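Local coordinates for uncharacterized protein, DUF633, LMOf2365_1472 (Listeria monocytogenes str. 4b F2365, PDB 3GNL) that is uncharacterized but probably methylates tRNA at N1 of adenine 22 through a Rossmann-like methyltransferase domain, at residues 19-28 against 85-96. Residues are numbered along the deposited sequence; the frame is centred on the assembly and turned at random.
Sequences ITKNERIADI and IEKKDAIDTIVI
Strand 23-28 and the start of strand 93-99 are the parallel pair at the middle of a Rossmann-like methyltransferase sheet, where the first and fourth strands run side by side. Ala-26 pairs with Ile-94 and bonds to the residues flanking it: its N donates to Thr-93 O (2.9 Å) and its O accepts from Val-95 N (2.8 Å). Ile-28 N to Val-95 O carries the ladder on, nearly straight at 173°.

The start of the pair is held differently. Arg-24 O takes two donors, Asp-92 N at 2.7 Å and Thr-93 N. The carboxylate of Asp-92 returns the bond, its OD2 using the anti lone pair to accept from Arg-24 N at 2.9 Å. The Arg-24 chain bends at chi3 (65°) and brings the edge of its guanidinium to the turn before the strand. There NE and NH2 both grip Asp-89 O, at 2.9 and 3.0 Å, and this oxygen lies in the guanidinium plane. The carboxylate of Asp-89 has other partners: OD2 accepts from Glu-86 N and forms a salt bridge with Arg-77.

On the face of Ile-25 and Asp-27, Thr-93 OG1 donates to Glu-23 OE1 at 2.5 Å, from above the carboxylate plane. Glu-23 OE2 accepts from Thr-20 N and Lys-21 N and forms a salt bridge with Lys-120. Farther along, Val-95 CG1 lies against Asp-27 OD1, while OD2 is hydrogen-bonded to Ser-30 OG.

On the face of Ala-26 and Ile-28 the contacts are apolar. Ala-26 CB meets the CD1 end of Ile-85, and Ile-28 CG1 packs on Ile-94 CG2 at 3.7 Å.

Glu-23 is buried, yet both its oxygens have donors. The backbone amides and Lys-120 would probably stabilise its negative charge. Through these bonds one carboxylate links the loop before the first strand to the fourth and fifth strands.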
loop_
_atom_site.group_PDB
_atom_site.type_symbol
_atom_site.label_atom_id
_atom_site.label_comp_id
_atom_site.label_asym_id
_atom_site.label_seq_id
_atom_site.Cartn_x
_atom_site.Cartn_y
_atom_site.Cartn_z
ATOM N N ILE A 19 -10.059 8.825 -2.753
ATOM C CA ILE A 19 -10.904 9.446 -1.700
ATOM C C ILE A 19 -11.883 10.299 -2.485
ATOM O O ILE A 19 -11.480 11.210 -3.152
ATOM C CB ILE A 19 -10.054 10.361 -0.788
ATOM C CG1 ILE A 19 -9.000 9.523 -0.042
ATOM C CG2 ILE A 19 -10.948 11.117 0.212
ATOM C CD1 ILE A 19 -7.910 10.335 0.701
ATOM N N THR A 20 -13.181 9.970 -2.438
ATOM C CA THR A 20 -14.108 10.538 -3.418
ATOM C C THR A 20 -15.439 11.033 -2.864
ATOM O O THR A 20 -16.158 11.757 -3.550
ATOM C CB THR A 20 -14.441 9.469 -4.546
ATOM O OG1 THR A 20 -14.984 8.300 -3.931
ATOM C CG2 THR A 20 -13.190 9.111 -5.345
ATOM N N LYS A 21 -15.780 10.615 -1.667
ATOM C CA LYS A 21 -17.177 10.734 -1.215
ATOM C C LYS A 21 -17.344 11.680 -0.030
ATOM O O LYS A 21 -18.176 11.432 0.865
ATOM C CB LYS A 21 -17.710 9.357 -0.859
ATOM C CG LYS A 21 -17.721 8.365 -2.029
ATOM C CD LYS A 21 -17.616 6.932 -1.509
ATOM C CE LYS A 21 -18.798 6.572 -0.620
ATOM N NZ LYS A 21 -18.515 5.378 0.207
ATOM N N ASN A 22 -16.540 12.743 -0.000
ATOM C CA ASN A 22 -16.578 13.676 1.143
ATOM C C ASN A 22 -16.489 12.876 2.477
ATOM O O ASN A 22 -17.306 13.015 3.380
ATOM C CB ASN A 22 -17.848 14.556 1.067
ATOM C CG ASN A 22 -17.815 15.743 2.030
ATOM O OD1 ASN A 22 -18.761 15.947 2.793
ATOM N ND2 ASN A 22 -16.741 16.542 1.985
ATOM N N GLU A 23 -15.446 12.045 2.571
ATOM C CA GLU A 23 -15.232 11.047 3.637
ATOM C C GLU A 23 -14.505 11.579 4.885
ATOM O O GLU A 23 -13.806 12.586 4.804
ATOM C CB GLU A 23 -14.387 9.872 3.024
ATOM C CG GLU A 23 -14.641 9.757 1.477
ATOM C CD GLU A 23 -13.902 8.619 0.793
ATOM O OE1 GLU A 23 -12.988 8.053 1.416
ATOM O OE2 GLU A 23 -14.225 8.350 -0.390
ATOM N N ARG A 24 -14.678 10.904 6.018
ATOM C CA ARG A 24 -13.850 11.120 7.208
ATOM C C ARG A 24 -12.655 10.157 7.112
ATOM O O ARG A 24 -12.827 8.913 7.097
ATOM C CB ARG A 24 -14.627 10.936 8.521
ATOM C CG ARG A 24 -15.796 11.917 8.607
ATOM C CD ARG A 24 -16.659 11.633 9.836
ATOM N NE ARG A 24 -15.958 11.844 11.098
ATOM C CZ ARG A 24 -15.696 13.030 11.657
ATOM N NH1 ARG A 24 -16.062 14.178 11.058
ATOM N NH2 ARG A 24 -15.033 13.054 12.802
ATOM N N ILE A 25 -11.473 10.731 6.967
ATOM C CA ILE A 25 -10.275 9.885 6.689
ATOM C C ILE A 25 -9.259 9.900 7.816
ATOM O O ILE A 25 -9.197 10.837 8.614
ATOM C CB ILE A 25 -9.597 10.283 5.391
ATOM C CG1 ILE A 25 -8.824 11.613 5.556
ATOM C CG2 ILE A 25 -10.621 10.346 4.192
ATOM C CD1 ILE A 25 -8.005 12.032 4.322
ATOM N N ALA A 26 -8.444 8.858 7.894
ATOM C CA ALA A 26 -7.254 8.875 8.733
ATOM C C ALA A 26 -6.041 8.468 7.915
ATOM O O ALA A 26 -6.037 7.384 7.324
ATOM C CB ALA A 26 -7.398 7.989 9.961
ATOM N N ASP A 27 -5.039 9.347 7.885
ATOM C CA ASP A 27 -3.800 9.134 7.168
ATOM C C ASP A 27 -2.696 8.784 8.170
ATOM O O ASP A 27 -2.170 9.664 8.866
ATOM C CB ASP A 27 -3.444 10.406 6.367
ATOM C CG ASP A 27 -2.269 10.212 5.436
ATOM O OD1 ASP A 27 -1.881 9.042 5.233
ATOM O OD2 ASP A 27 -1.744 11.207 4.899
ATOM N N ILE A 28 -2.322 7.513 8.176
ATOM C CA ILE A 28 -1.388 6.975 9.155
ATOM C C ILE A 28 0.043 7.166 8.704
ATOM O O ILE A 28 0.411 6.693 7.614
ATOM C CB ILE A 28 -1.672 5.512 9.346
ATOM C CG1 ILE A 28 -3.168 5.322 9.602
ATOM C CG2 ILE A 28 -0.765 4.953 10.449
ATOM C CD1 ILE A 28 -3.722 6.003 10.964
ATOM N N ILE A 85 -6.570 6.645 16.171
ATOM C CA ILE A 85 -7.985 6.588 15.814
ATOM C C ILE A 85 -8.806 6.204 17.036
ATOM O O ILE A 85 -8.400 5.363 17.831
ATOM C CB ILE A 85 -8.269 5.555 14.684
ATOM C CG1 ILE A 85 -7.630 5.982 13.366
ATOM C CG2 ILE A 85 -9.763 5.371 14.456
ATOM C CD1 ILE A 85 -7.874 4.957 12.263
ATOM N N GLU A 86 -9.970 6.828 17.169
ATOM C CA GLU A 86 -10.889 6.451 18.234
ATOM C C GLU A 86 -12.257 6.155 17.623
ATOM O O GLU A 86 -12.604 6.690 16.557
ATOM C CB GLU A 86 -10.953 7.568 19.278
ATOM C CG GLU A 86 -10.907 7.077 20.706
ATOM C CD GLU A 86 -9.534 6.558 21.122
ATOM O OE1 GLU A 86 -8.561 7.349 21.123
ATOM O OE2 GLU A 86 -9.438 5.355 21.471
ATOM N N LYS A 87 -13.028 5.280 18.281
ATOM C CA LYS A 87 -14.374 4.915 17.799
ATOM C C LYS A 87 -15.239 6.134 17.484
ATOM O O LYS A 87 -15.899 6.171 16.440
ATOM C CB LYS A 87 -15.096 3.987 18.794
ATOM N N LYS A 88 -15.208 7.145 18.367
ATOM C CA LYS A 88 -16.036 8.350 18.194
ATOM C C LYS A 88 -15.635 9.211 16.993
ATOM O O LYS A 88 -16.416 10.055 16.541
ATOM C CB LYS A 88 -16.136 9.190 19.486
ATOM C CG LYS A 88 -14.837 9.812 19.988
ATOM C CD LYS A 88 -15.115 10.796 21.126
ATOM C CE LYS A 88 -13.876 11.002 21.999
ATOM N NZ LYS A 88 -13.336 9.706 22.540
ATOM N N ASP A 89 -14.449 8.962 16.436
ATOM C CA ASP A 89 -14.029 9.670 15.226
ATOM C C ASP A 89 -14.827 9.290 13.986
ATOM O O ASP A 89 -14.849 10.045 13.042
ATOM C CB ASP A 89 -12.534 9.497 14.952
ATOM C CG ASP A 89 -11.685 10.185 15.958
ATOM O OD1 ASP A 89 -12.019 11.342 16.293
ATOM O OD2 ASP A 89 -10.699 9.584 16.442
ATOM N N ALA A 90 -15.504 8.134 14.004
ATOM C CA ALA A 90 -16.333 7.721 12.876
ATOM C C ALA A 90 -15.583 7.821 11.533
ATOM O O ALA A 90 -16.043 8.441 10.576
ATOM C CB ALA A 90 -17.631 8.525 12.836
ATOM N N ILE A 91 -14.409 7.200 11.479
ATOM C CA ILE A 91 -13.584 7.223 10.263
ATOM C C ILE A 91 -14.120 6.269 9.186
ATOM O O ILE A 91 -14.457 5.121 9.504
ATOM C CB ILE A 91 -12.162 6.831 10.653
ATOM C CG1 ILE A 91 -11.544 7.861 11.608
ATOM C CG2 ILE A 91 -11.290 6.563 9.395
ATOM C CD1 ILE A 91 -11.518 9.299 11.133
ATOM N N ASP A 92 -14.235 6.756 7.953
ATOM C CA ASP A 92 -14.753 5.993 6.817
ATOM C C ASP A 92 -13.619 5.309 6.042
ATOM O O ASP A 92 -13.775 4.156 5.579
ATOM C CB ASP A 92 -15.527 6.880 5.839
ATOM C CG ASP A 92 -16.700 7.585 6.506
ATOM O OD1 ASP A 92 -17.567 6.841 7.003
ATOM O OD2 ASP A 92 -16.714 8.838 6.540
ATOM N N THR A 93 -12.503 6.023 5.924
ATOM C CA THR A 93 -11.389 5.614 5.065
ATOM C C THR A 93 -10.071 5.723 5.822
ATOM O O THR A 93 -9.805 6.749 6.428
ATOM C CB THR A 93 -11.379 6.470 3.833
ATOM O OG1 THR A 93 -12.617 6.271 3.154
ATOM C CG2 THR A 93 -10.243 6.036 2.892
ATOM N N ILE A 94 -9.200 4.705 5.739
ATOM C CA ILE A 94 -7.860 4.818 6.305
ATOM C C ILE A 94 -6.841 4.695 5.180
ATOM O O ILE A 94 -6.993 3.792 4.320
ATOM C CB ILE A 94 -7.551 3.725 7.343
ATOM C CG1 ILE A 94 -8.555 3.737 8.522
ATOM C CG2 ILE A 94 -6.099 3.854 7.862
ATOM C CD1 ILE A 94 -8.330 2.616 9.498
ATOM N N VAL A 95 -5.892 5.650 5.158
ATOM C CA VAL A 95 -4.766 5.656 4.207
ATOM C C VAL A 95 -3.519 5.261 4.947
ATOM O O VAL A 95 -3.248 5.795 6.002
ATOM C CB VAL A 95 -4.547 7.060 3.610
ATOM C CG1 VAL A 95 -3.371 7.131 2.650
ATOM C CG2 VAL A 95 -5.815 7.572 2.923
ATOM N N ILE A 96 -2.771 4.277 4.422
ATOM C CA ILE A 96 -1.438 3.942 4.994
ATOM C C ILE A 96 -0.504 3.822 3.786
ATOM O O ILE A 96 -0.624 2.852 3.002
ATOM C CB ILE A 96 -1.434 2.619 5.836
ATOM C CG1 ILE A 96 -2.669 2.560 6.755
ATOM C CG2 ILE A 96 -0.119 2.516 6.655
ATOM C CD1 ILE A 96 -2.801 1.266 7.526
#